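Local coordinates for protein PncC family amidohydrolase (Enterobacter asburiae, PDB 6L19) that probably deamidates nicotinamide mononucleotide to the nicotinic acid form, as amidohydrolases of the PncC (CinA-like) family do, at residues L15-A20 with A47-A52; R69-R74 with T90-S95; D103-I108 with A129-G134; A123-F128 with T140-G145. The protein carries 3 engineered substitutions. All blocks are in the same frame, centred on the assembly; numbering follows the deposited sequence.

Contact 1 (L15-A20 with A47-A52)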
loop_
_atom_site.group_PDB
_atom_site.type_symbol
_atom_site.label_atom_id
_atom_site.label_comp_id
_atom_site.label_asym_id
_atom_site.label_seq_id
_atom_site.Cartn_x
_atom_site.Cartn_y
_atom_site.Cartn_z
ATOM N N LEU A 15 5.658 18.312 0.996
ATOM C CA LEU A 15 4.200 18.242 1.137
ATOM C C LEU A 15 3.801 17.350 2.309
ATOM O O LEU A 15 2.923 17.716 3.103
ATOM C CB LEU A 15 3.551 17.738 -0.161
ATOM C CG LEU A 15 3.649 18.661 -1.373
ATOM C CD1 LEU A 15 3.148 17.974 -2.631
ATOM C CD2 LEU A 15 2.928 19.980 -1.147
ATOM N N THR A 16 4.438 16.179 2.443
ATOM C CA THR A 16 4.088 15.287 3.547
ATOM C C THR A 16 4.471 15.884 4.894
ATOM O O THR A 16 3.786 15.642 5.892
ATOM C CB THR A 16 4.738 13.906 3.390
ATOM O OG1 THR A 16 6.164 14.018 3.445
ATOM C CG2 THR A 16 4.332 13.251 2.056
ATOM N N LYS A 17 5.550 16.658 4.956
ATOM C CA LYS A 17 5.894 17.265 6.234
ATOM C C LYS A 17 4.871 18.328 6.616
ATOM O O LYS A 17 4.465 18.423 7.780
ATOM C CB LYS A 17 7.312 17.845 6.191
ATOM C CG LYS A 17 7.791 18.320 7.563
ATOM C CD LYS A 17 8.575 19.622 7.501
ATOM C CE LYS A 17 9.877 19.568 8.315
ATOM N NZ LYS A 17 9.708 19.026 9.702
ATOM N N LYS A 18 4.426 19.131 5.644
ATOM C CA LYS A 18 3.386 20.107 5.941
ATOM C C LYS A 18 2.069 19.417 6.281
ATOM O O LYS A 18 1.351 19.837 7.201
ATOM C CB LYS A 18 3.215 21.055 4.759
ATOM C CG LYS A 18 4.402 22.000 4.566
ATOM C CD LYS A 18 4.251 22.845 3.302
ATOM C CE LYS A 18 5.495 23.714 3.080
ATOM N NZ LYS A 18 5.373 24.573 1.865
ATOM N N LEU A 19 1.730 18.362 5.539
ATOM C CA LEU A 19 0.496 17.635 5.814
ATOM C C LEU A 19 0.540 16.984 7.193
ATOM O O LEU A 19 -0.448 17.027 7.931
ATOM C CB LEU A 19 0.265 16.602 4.713
ATOM C CG LEU A 19 -1.090 15.942 4.597
ATOM C CD1 LEU A 19 -2.161 17.006 4.398
ATOM C CD2 LEU A 19 -1.044 14.948 3.422
ATOM N N ALA A 20 1.693 16.415 7.572
ATOM C CA ALA A 20 1.849 15.827 8.903
ATOM C C ALA A 20 1.483 16.825 10.002
ATOM O O ALA A 20 0.773 16.500 10.964
ATOM C CB ALA A 20 3.292 15.338 9.084
ATOM N N ALA A 47 7.267 7.691 4.768
ATOM C CA ALA A 47 8.598 8.264 4.904
ATOM C C ALA A 47 8.642 9.443 5.871
ATOM O O ALA A 47 9.736 9.829 6.294
ATOM C CB ALA A 47 9.131 8.692 3.533
ATOM N N GLU A 48 7.499 10.022 6.241
ATOM C CA GLU A 48 7.522 11.160 7.154
ATOM C C GLU A 48 7.920 10.685 8.549
ATOM O O GLU A 48 7.577 9.576 8.969
ATOM C CB GLU A 48 6.160 11.876 7.165
ATOM C CG GLU A 48 5.883 12.780 8.396
ATOM C CD GLU A 48 6.655 14.091 8.354
ATOM O OE1 GLU A 48 7.212 14.398 7.269
ATOM O OE2 GLU A 48 6.708 14.807 9.397
ATOM N N GLU A 49 8.710 11.513 9.242
ATOM C CA GLU A 49 9.266 11.120 10.539
ATOM C C GLU A 49 8.166 10.755 11.535
ATOM O O GLU A 49 8.306 9.800 12.310
ATOM C CB GLU A 49 10.133 12.252 11.095
ATOM C CG GLU A 49 9.422 13.612 11.088
ATOM C CD GLU A 49 10.103 14.671 11.947
ATOM O OE1 GLU A 49 10.759 14.301 12.946
ATOM O OE2 GLU A 49 9.956 15.876 11.633
ATOM N N ASN A 50 7.054 11.490 11.518
ATOM C CA ASN A 50 5.972 11.291 12.474
ATOM C C ASN A 50 4.804 10.509 11.879
ATOM O O ASN A 50 3.674 10.626 12.365
ATOM C CB ASN A 50 5.507 12.644 13.006
ATOM C CG ASN A 50 6.642 13.428 13.641
ATOM O OD1 ASN A 50 7.072 14.458 13.112
ATOM N ND2 ASN A 50 7.153 12.928 14.767
ATOM N N THR A 51 5.073 9.675 10.862
ATOM C CA THR A 51 4.004 9.015 10.113
ATOM C C THR A 51 3.052 8.249 11.031
ATOM O O THR A 51 1.830 8.277 10.832
ATOM C CB THR A 51 4.606 8.099 9.028
ATOM O OG1 THR A 51 3.552 7.450 8.292
ATOM C CG2 THR A 51 5.546 7.039 9.633
ATOM N N ALA A 52 3.579 7.615 12.086
ATOM C CA ALA A 52 2.722 6.810 12.957
ATOM C C ALA A 52 1.678 7.644 13.702
ATOM O O ALA A 52 0.665 7.092 14.149
ATOM C CB ALA A 52 3.573 6.029 13.952
HETATM O O HOH W 1 5.683 17.632 10.211
#
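Glu48 lays its carboxylate against Lys17 and Ala20, one turn apart on the same face of helix 12-25, and this is the close-packed part of the contact. OE1 of Glu48 comes to 3.3 Å from CA of Lys17, and its OE2 to 3.5 Å from CB of Ala20. The methyl of Ala20 also meets CG of Glu48 at 3.7 Å; so small a side chain lets the carboxylate come close to the helix backbone. Glu48 gets there with CG anti to its own N (chi1 161°) and a bend at chi2. It opens a type I beta turn, Glu48 to Thr51, in the loop that leads from helix 40-46 to strand 55-61, so the turn is packed onto a helix running past it. Phe54 closes in on both Glu48 and Ala20, while Leu15 and Leu19 face helix 147-165 instead. At the edge of the Glu48 packing a water bridges the segments, donating to the carbonyl O of Lys17 (2.8 Å) and to OE2 of Glu48 (3.1 Å). Toward solvent the fit is looser: the long Lys17 chain, bent at chi2 to chi4, brings NZ 3.7 Å from OE2 of Glu49, a long salt bridge between two exposed residues.

Contact 2 (R69-R74 with T90-S95)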
loop_
_atom_site.group_PDB
_atom_site.type_symbol
_atom_site.label_atom_id
_atom_site.label_comp_id
_atom_site.label_asym_id
_atom_site.label_seq_id
_atom_site.Cartn_x
_atom_site.Cartn_y
_atom_site.Cartn_z
ATOM N N ARG A 69 -14.685 -6.203 -4.529
ATOM C CA ARG A 69 -14.748 -7.072 -3.353
ATOM C C ARG A 69 -14.098 -6.441 -2.127
ATOM O O ARG A 69 -14.613 -6.578 -1.015
ATOM C CB ARG A 69 -14.091 -8.421 -3.654
ATOM C CG ARG A 69 -14.890 -9.208 -4.695
ATOM C CD ARG A 69 -14.384 -10.637 -4.895
ATOM N NE ARG A 69 -14.997 -11.216 -6.091
ATOM C CZ ARG A 69 -16.256 -11.651 -6.135
ATOM N NH1 ARG A 69 -17.007 -11.583 -5.046
ATOM N NH2 ARG A 69 -16.759 -12.160 -7.255
ATOM N N ILE A 70 -12.968 -5.761 -2.293
ATOM C CA ILE A 70 -12.270 -5.242 -1.122
ATOM C C ILE A 70 -12.775 -3.861 -0.731
ATOM O O ILE A 70 -12.947 -3.570 0.455
ATOM C CB ILE A 70 -10.755 -5.240 -1.370
ATOM C CG1 ILE A 70 -10.280 -6.682 -1.465
ATOM C CG2 ILE A 70 -10.049 -4.508 -0.240
ATOM C CD1 ILE A 70 -8.929 -6.799 -1.982
ATOM N N LEU A 71 -13.024 -2.991 -1.706
ATOM C CA LEU A 71 -13.491 -1.643 -1.425
ATOM C C LEU A 71 -14.990 -1.484 -1.637
ATOM O O LEU A 71 -15.498 -0.374 -1.519
ATOM C CB LEU A 71 -12.728 -0.627 -2.278
ATOM C CG LEU A 71 -11.260 -0.534 -1.871
ATOM C CD1 LEU A 71 -10.482 0.324 -2.848
ATOM C CD2 LEU A 71 -11.174 0.005 -0.433
ATOM N N GLY A 72 -15.704 -2.556 -1.955
ATOM C CA GLY A 72 -17.152 -2.440 -2.050
ATOM C C GLY A 72 -17.647 -1.539 -3.158
ATOM O O GLY A 72 -18.787 -1.078 -3.096
ATOM N N VAL A 73 -16.819 -1.256 -4.172
ATOM C CA VAL A 73 -17.310 -0.506 -5.322
ATOM C C VAL A 73 -18.435 -1.309 -5.982
ATOM O O VAL A 73 -18.336 -2.528 -6.144
ATOM C CB VAL A 73 -16.157 -0.218 -6.299
ATOM C CG1 VAL A 73 -16.686 0.390 -7.608
ATOM C CG2 VAL A 73 -15.127 0.720 -5.653
ATOM N N ARG A 74 -19.528 -0.634 -6.330
ATOM C CA ARG A 74 -20.703 -1.321 -6.872
ATOM C C ARG A 74 -20.430 -1.819 -8.295
ATOM O O ARG A 74 -19.805 -1.111 -9.093
ATOM C CB ARG A 74 -21.915 -0.378 -6.893
ATOM C CG ARG A 74 -22.364 0.145 -5.525
ATOM C CD ARG A 74 -23.075 -0.960 -4.739
ATOM N NE ARG A 74 -24.054 -1.690 -5.560
ATOM C CZ ARG A 74 -24.544 -2.905 -5.282
ATOM N NH1 ARG A 74 -24.166 -3.562 -4.188
ATOM N NH2 ARG A 74 -25.419 -3.470 -6.112
ATOM N N THR A 90 -14.930 8.017 -5.614
ATOM C CA THR A 90 -15.775 8.383 -4.479
ATOM C C THR A 90 -16.111 7.162 -3.638
ATOM O O THR A 90 -16.033 7.200 -2.402
ATOM C CB THR A 90 -17.062 9.055 -4.955
ATOM O OG1 THR A 90 -16.731 10.275 -5.610
ATOM C CG2 THR A 90 -17.980 9.371 -3.753
ATOM N N GLU A 91 -16.479 6.058 -4.294
ATOM C CA GLU A 91 -16.802 4.851 -3.543
ATOM C C GLU A 91 -15.557 4.270 -2.887
ATOM O O GLU A 91 -15.608 3.857 -1.720
ATOM C CB GLU A 91 -17.489 3.823 -4.454
ATOM C CG GLU A 91 -18.901 4.296 -4.879
ATOM C CD GLU A 91 -19.610 3.345 -5.842
ATOM O OE1 GLU A 91 -19.242 2.155 -5.911
ATOM O OE2 GLU A 91 -20.542 3.805 -6.538
ATOM N N MET A 92 -14.422 4.261 -3.604
ATOM C CA MET A 92 -13.189 3.767 -2.992
ATOM C C MET A 92 -12.834 4.567 -1.741
ATOM O O MET A 92 -12.425 3.993 -0.725
ATOM C CB MET A 92 -11.997 3.792 -3.968
ATOM C CG MET A 92 -12.019 2.788 -5.148
ATOM S SD MET A 92 -10.828 3.225 -6.504
ATOM C CE MET A 92 -9.403 2.801 -5.580
ATOM N N ALA A 93 -12.988 5.897 -1.794
ATOM C CA ALA A 93 -12.570 6.752 -0.684
ATOM C C ALA A 93 -13.468 6.564 0.533
ATOM O O ALA A 93 -12.986 6.537 1.673
ATOM C CB ALA A 93 -12.578 8.214 -1.134
ATOM N N ALA A 94 -14.781 6.424 0.303
ATOM C CA ALA A 94 -15.711 6.144 1.391
ATOM C C ALA A 94 -15.377 4.825 2.080
ATOM O O ALA A 94 -15.311 4.758 3.314
ATOM C CB ALA A 94 -17.145 6.116 0.846
ATOM N N SER A 95 -15.139 3.761 1.293
ATOM C CA SER A 95 -14.904 2.443 1.882
ATOM C C SER A 95 -13.601 2.399 2.669
ATOM O O SER A 95 -13.573 1.899 3.799
ATOM C CB SER A 95 -14.892 1.354 0.810
ATOM O OG SER A 95 -16.133 1.332 0.116
HETATM O O HOH W 2 -19.823 1.651 -2.941
#
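Glu91 OE1 takes the backbone N-H of Arg74 at 2.8 Å, in a nearly straight bond (169°) that meets the oxygen almost along its C-O axis. The same oxygen presses on Val73, 3.3 Å from CA and 3.5 Å from CG1, and receives a weak bond from a water that also donates to Gly72 O. One turn further along helix 86-100, Ser95 OG donates to Leu71 O; the modelled 2.4 Å is too short to be trusted in detail. On the sheet side of these polar points lies an apolar patch: Met92 CG touches Leu71 CD1 at 3.7 Å and Val73 CG2 at 3.8 Å. The valine thus splits its branches, CG1 (chi1 172°, anti to N) going to the acid and CG2 to the methionine.

What sets these groups in place lies a little further out. Gly72, with a positive phi (65°) that glycine tolerates easily, turns the chain just past helix 64-71 and leads to Arg74 at the N-cap of helix 75-81. Glu91 OE2 is held by the hydroxyl of Thr77 in that helix. The Arg74 guanidinium swings off to Glu76, leaving its main chain to Glu91. Leu71 rests on Leu59 and Ala33, and Met92 on Ala107 and Ser109, so the patch is continued by strands 30-35, 55-61 and 104-110.

A carboxylate with one oxygen on the amide of the N-cap residue, just before helix 75-81, and the other on a hydroxyl in that helix is probably ionised, and the nearby helix start may favour its charge.

Contact 3 (D103-I108 with A129-G134)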
loop_
_atom_site.group_PDB
_atom_site.type_symbol
_atom_site.label_atom_id
_atom_site.label_comp_id
_atom_site.label_asym_id
_atom_site.label_seq_id
_atom_site.Cartn_x
_atom_site.Cartn_y
_atom_site.Cartn_z
ATOM N N ASP A 103 -10.186 9.634 9.560
ATOM C CA ASP A 103 -10.929 10.875 9.359
ATOM C C ASP A 103 -10.933 11.302 7.903
ATOM O O ASP A 103 -11.893 11.930 7.441
ATOM C CB ASP A 103 -10.323 11.994 10.201
ATOM C CG ASP A 103 -10.361 11.684 11.692
ATOM O OD1 ASP A 103 -11.480 11.535 12.224
ATOM O OD2 ASP A 103 -9.282 11.568 12.323
ATOM N N ILE A 104 -9.859 10.994 7.186
ATOM C CA ILE A 104 -9.617 11.496 5.836
ATOM C C ILE A 104 -9.102 10.347 4.988
ATOM O O ILE A 104 -8.276 9.551 5.446
ATOM C CB ILE A 104 -8.604 12.659 5.854
ATOM C CG1 ILE A 104 -9.166 13.836 6.647
ATOM C CG2 ILE A 104 -8.237 13.105 4.436
ATOM C CD1 ILE A 104 -8.183 15.002 6.758
ATOM N N SER A 105 -9.602 10.246 3.759
ATOM C CA SER A 105 -9.110 9.259 2.815
ATOM C C SER A 105 -8.821 9.912 1.472
ATOM O O SER A 105 -9.453 10.899 1.093
ATOM C CB SER A 105 -10.104 8.103 2.628
ATOM O OG SER A 105 -11.308 8.584 2.070
ATOM N N ILE A 106 -7.839 9.350 0.768
ATOM C CA ILE A 106 -7.521 9.686 -0.612
ATOM C C ILE A 106 -7.672 8.412 -1.418
ATOM O O ILE A 106 -7.159 7.363 -1.018
ATOM C CB ILE A 106 -6.083 10.232 -0.765
ATOM C CG1 ILE A 106 -5.822 11.408 0.177
ATOM C CG2 ILE A 106 -5.806 10.630 -2.219
ATOM C CD1 ILE A 106 -4.314 11.798 0.243
ATOM N N ALA A 107 -8.372 8.493 -2.538
ATOM C CA ALA A 107 -8.439 7.394 -3.486
ATOM C C ALA A 107 -7.932 7.889 -4.830
ATOM O O ALA A 107 -8.250 9.008 -5.250
ATOM C CB ALA A 107 -9.872 6.850 -3.653
ATOM N N ILE A 108 -7.162 7.045 -5.505
ATOM C CA ILE A 108 -6.604 7.350 -6.818
ATOM C C ILE A 108 -6.903 6.169 -7.733
ATOM O O ILE A 108 -6.595 5.026 -7.382
ATOM C CB ILE A 108 -5.080 7.587 -6.760
ATOM C CG1 ILE A 108 -4.717 8.728 -5.811
ATOM C CG2 ILE A 108 -4.551 7.887 -8.145
ATOM C CD1 ILE A 108 -3.205 8.903 -5.661
ATOM N N ALA A 129 -10.198 11.186 -5.448
ATOM C CA ALA A 129 -11.197 11.592 -4.472
ATOM C C ALA A 129 -10.505 11.878 -3.151
ATOM O O ALA A 129 -9.589 11.154 -2.751
ATOM C CB ALA A 129 -12.298 10.511 -4.260
ATOM N N TRP A 130 -10.941 12.939 -2.482
ATOM C CA TRP A 130 -10.533 13.247 -1.119
ATOM C C TRP A 130 -11.794 13.298 -0.272
ATOM O O TRP A 130 -12.669 14.131 -0.519
ATOM C CB TRP A 130 -9.789 14.584 -1.038
ATOM C CG TRP A 130 -8.568 14.704 -1.933
ATOM C CD1 TRP A 130 -7.260 14.537 -1.565
ATOM C CD2 TRP A 130 -8.550 15.071 -3.325
ATOM N NE1 TRP A 130 -6.430 14.748 -2.656
ATOM C CE2 TRP A 130 -7.201 15.084 -3.739
ATOM C CE3 TRP A 130 -9.548 15.378 -4.260
ATOM C CZ2 TRP A 130 -6.823 15.388 -5.052
ATOM C CZ3 TRP A 130 -9.173 15.689 -5.554
ATOM C CH2 TRP A 130 -7.818 15.696 -5.939
ATOM N N ASN A 131 -11.902 12.399 0.696
ATOM C CA ASN A 131 -13.033 12.358 1.614
ATOM C C ASN A 131 -12.508 12.886 2.945
ATOM O O ASN A 131 -11.680 12.234 3.587
ATOM C CB ASN A 131 -13.587 10.938 1.734
ATOM C CG ASN A 131 -14.799 10.842 2.669
ATOM O OD1 ASN A 131 -14.899 11.569 3.645
ATOM N ND2 ASN A 131 -15.720 9.929 2.363
ATOM N N ILE A 132 -12.963 14.074 3.336
ATOM C CA ILE A 132 -12.538 14.733 4.569
ATOM C C ILE A 132 -13.733 14.703 5.513
ATOM O O ILE A 132 -14.695 15.463 5.337
ATOM C CB ILE A 132 -12.059 16.167 4.320
ATOM C CG1 ILE A 132 -10.835 16.179 3.399
ATOM C CG2 ILE A 132 -11.786 16.876 5.664
ATOM C CD1 ILE A 132 -10.503 17.566 2.853
ATOM N N ARG A 133 -13.695 13.785 6.478
ATOM C CA ARG A 133 -14.776 13.581 7.450
ATOM C C ARG A 133 -16.156 13.645 6.800
ATOM O O ARG A 133 -17.036 14.397 7.217
ATOM C CB ARG A 133 -14.646 14.571 8.607
ATOM C CG ARG A 133 -13.399 14.241 9.433
ATOM C CD ARG A 133 -13.224 15.014 10.709
ATOM N NE ARG A 133 -14.423 15.150 11.535
ATOM C CZ ARG A 133 -14.872 14.232 12.383
ATOM N NH1 ARG A 133 -14.251 13.065 12.508
ATOM N NH2 ARG A 133 -15.957 14.488 13.103
ATOM N N GLY A 134 -16.339 12.851 5.746
ATOM C CA GLY A 134 -17.648 12.640 5.161
ATOM C C GLY A 134 -17.984 13.503 3.960
ATOM O O GLY A 134 -18.973 13.217 3.280
#
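Trp130 and Ile106 meet on one face of two antiparallel strands, CG1 of the isoleucine reaching CD1 of the indole at 3.9 Å as the side chains slant past each other. Ile104 and Ile132 lie side by side, CG1 of Ile104 4.1 Å from CG2 of Ile132; both are non-hydrogen-bonded pairs. Trp130 and Ile132 form the part of this bulky ridge that meets helix 147-165: Leu162 touches both, and Ser158 O accepts from NE1 of Trp130. The strands are the central 104-110 and the first arm of the hairpin 125-132/135-142, in a mixed sheet with helices on both faces, joined through the hydrogen-bonded pairs Ser105/Asn131 and Ala107/Ala129, N to O at 2.9 Å in both directions. On the other face Ala107 CB stands 4.4 Å from Ala129 CB, and these small residues leave a shallow place for Ala93 of helix 86-100. Ser105 turns OG between its N and carbonyl carbon (chi1 63°), 3.3 Å from CB of Asn131, and bonds to Ala93 O. At the strand ends Asp103 OD1 forms a salt bridge with Arg133 NH1 (3.2 Å), while Arg29 N holds OD2. Asn131 OD1 accepts from Gly134 N, an Asx motif starting the hairpin turn.

Contact 4 (A123-F128 with T140-G145). Engineered in segment 140-145: Met141 (natural residue Val).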
loop_
_atom_site.group_PDB
_atom_site.type_symbol
_atom_site.label_atom_id
_atom_site.label_comp_id
_atom_site.label_asym_id
_atom_site.label_seq_id
_atom_site.Cartn_x
_atom_site.Cartn_y
_atom_site.Cartn_z
ATOM N N ALA A 123 -4.191 7.304 -21.999
ATOM C CA ALA A 123 -3.172 7.053 -20.997
ATOM C C ALA A 123 -2.825 8.355 -20.289
ATOM O O ALA A 123 -2.821 9.427 -20.893
ATOM C CB ALA A 123 -1.929 6.448 -21.659
ATOM N N GLY A 124 -2.569 8.274 -18.988
ATOM C CA GLY A 124 -2.278 9.465 -18.220
ATOM C C GLY A 124 -3.489 10.102 -17.577
ATOM O O GLY A 124 -3.335 11.044 -16.794
ATOM N N THR A 125 -4.685 9.610 -17.863
ATOM C CA THR A 125 -5.884 10.102 -17.197
ATOM C C THR A 125 -5.982 9.494 -15.803
ATOM O O THR A 125 -5.957 8.266 -15.657
ATOM C CB THR A 125 -7.115 9.751 -18.021
ATOM O OG1 THR A 125 -6.986 10.354 -19.316
ATOM C CG2 THR A 125 -8.381 10.248 -17.325
ATOM N N VAL A 126 -6.084 10.342 -14.779
ATOM C CA VAL A 126 -6.143 9.877 -13.393
ATOM C C VAL A 126 -7.265 10.610 -12.664
ATOM O O VAL A 126 -7.387 11.835 -12.775
ATOM C CB VAL A 126 -4.796 10.072 -12.663
ATOM C CG1 VAL A 126 -4.812 9.344 -11.322
ATOM C CG2 VAL A 126 -3.612 9.570 -13.543
ATOM N N CYS A 127 -8.083 9.855 -11.926
ATOM C CA CYS A 127 -9.149 10.395 -11.090
ATOM C C CYS A 127 -8.771 10.300 -9.618
ATOM O O CYS A 127 -8.119 9.343 -9.176
ATOM C CB CYS A 127 -10.477 9.658 -11.313
ATOM S SG CYS A 127 -11.127 9.838 -13.002
ATOM N N PHE A 128 -9.217 11.290 -8.866
ATOM C CA PHE A 128 -8.876 11.471 -7.466
ATOM C C PHE A 128 -10.137 11.730 -6.667
ATOM O O PHE A 128 -11.025 12.447 -7.132
ATOM C CB PHE A 128 -7.940 12.676 -7.278
ATOM C CG PHE A 128 -6.631 12.570 -8.026
ATOM C CD1 PHE A 128 -6.544 12.933 -9.368
ATOM C CD2 PHE A 128 -5.481 12.132 -7.374
ATOM C CE1 PHE A 128 -5.326 12.842 -10.058
ATOM C CE2 PHE A 128 -4.265 12.033 -8.043
ATOM C CZ PHE A 128 -4.182 12.392 -9.393
ATOM N N THR A 140 -10.394 15.123 -11.980
ATOM C CA THR A 140 -9.783 14.324 -13.032
ATOM C C THR A 140 -8.648 15.131 -13.648
ATOM O O THR A 140 -8.799 16.328 -13.904
ATOM C CB THR A 140 -10.803 13.922 -14.102
ATOM O OG1 THR A 140 -11.860 13.170 -13.497
ATOM C CG2 THR A 140 -10.145 13.076 -15.183
ATOM N N MET A 141 -7.508 14.489 -13.857
ATOM C CA MET A 141 -6.348 15.143 -14.441
ATOM C C MET A 141 -5.846 14.291 -15.595
ATOM O O MET A 141 -5.953 13.064 -15.570
ATOM C CB MET A 141 -5.212 15.313 -13.418
ATOM C CG MET A 141 -5.482 16.291 -12.281
ATOM S SD MET A 141 -5.857 17.987 -12.739
ATOM C CE MET A 141 -4.209 18.619 -12.766
ATOM N N LEU A 142 -5.286 14.941 -16.603
ATOM C CA LEU A 142 -4.547 14.235 -17.638
ATOM C C LEU A 142 -3.075 14.612 -17.504
ATOM O O LEU A 142 -2.716 15.782 -17.667
ATOM C CB LEU A 142 -5.088 14.568 -19.026
ATOM C CG LEU A 142 -4.261 13.934 -20.140
ATOM C CD1 LEU A 142 -4.421 12.426 -20.117
ATOM C CD2 LEU A 142 -4.693 14.503 -21.485
ATOM N N PHE A 143 -2.236 13.632 -17.173
ATOM C CA PHE A 143 -0.812 13.857 -16.939
ATOM C C PHE A 143 -0.002 13.391 -18.140
ATOM O O PHE A 143 -0.209 12.278 -18.641
ATOM C CB PHE A 143 -0.333 13.115 -15.691
ATOM C CG PHE A 143 -0.930 13.624 -14.410
ATOM C CD1 PHE A 143 -0.673 14.912 -13.978
ATOM C CD2 PHE A 143 -1.761 12.810 -13.644
ATOM C CE1 PHE A 143 -1.217 15.384 -12.786
ATOM C CE2 PHE A 143 -2.315 13.269 -12.443
ATOM C CZ PHE A 143 -2.043 14.560 -12.014
ATOM N N SER A 144 0.947 14.221 -18.568
ATOM C CA SER A 144 1.864 13.850 -19.641
ATOM C C SER A 144 3.003 12.974 -19.109
ATOM O O SER A 144 3.342 13.006 -17.921
ATOM C CB SER A 144 2.446 15.101 -20.305
ATOM O OG SER A 144 3.324 15.791 -19.417
ATOM N N GLY A 145 3.589 12.186 -20.012
ATOM C CA GLY A 145 4.820 11.463 -19.755
ATOM C C GLY A 145 4.608 9.963 -19.717
ATOM O O GLY A 145 3.519 9.446 -19.984
#
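The open end of the beta hairpin 125-132/135-142 is joined here, with Val126 and Met141 facing each other as an antiparallel hydrogen-bonded pair. N of Val126 reaches O of Met141 at 2.8 Å, and the return bond from Met141 N to Val126 O is 2.9 Å. Two residues further along, Phe143 N donates to Gly124 O at 2.8 Å. Gly124, at positive phi (92°), has no CB to hold off Phe143 O, and the chains can close up at this point.

On the face of Val126 the aromatic rings do the packing. Phe128 and Phe143 come from opposite directions and meet edge against edge, CZ of Phe128 3.7 Å from CE2 of Phe143. Phe143 also puts CD2 3.7 Å from CG2 of Val126, so the valine methyl packs against the ring's edge. The engineered Met141 touches CE1 of Phe128 with CG, then bends away. On the other face Thr125 OG1 lies 3.4 Å from Leu142 CD1, its hydroxyl being bonded to Ala122 O, while the methyls (CG2) of Thr125 and Thr140 meet at 4.0 Å. Beta-branched residues suit the extended backbone.

Strand 135-142 is the outermost of the sheet in this chain, and strand 104-110 flanks the hairpin beyond 125-132. Helix 147-165 covers the aromatic face: Val150 lies on Val126, Ala154 on Phe128, and Phe157 meets the Phe128 ring edge-to-face.

In the fold
Contacts 1 and 2 follow each other in the chain and lie on opposite sides of its centre, with centres 26 Å apart. Contacts 3 and 4 come later and interleave along the chain, and both use strand 125-132: contact 3 joins it to strand 104-110, contact 4 to strand 135-142. Their centres, 19 Å apart, also lie on opposite sides of the chain's centre, yet Ile108 packs on Val126 and Phe128 where they touch. Contact 2 reaches this mixed sheet through helix 86-100, Thr90 lying on Ala129. Contacts 2 to 4 thus form one continuous core of sheet and helix, with contact 1 packed separately, its nearest atoms about 6 Å from contact 3. Ala52 of contact 1 and Ile70 of contact 2 pack against the second subunit.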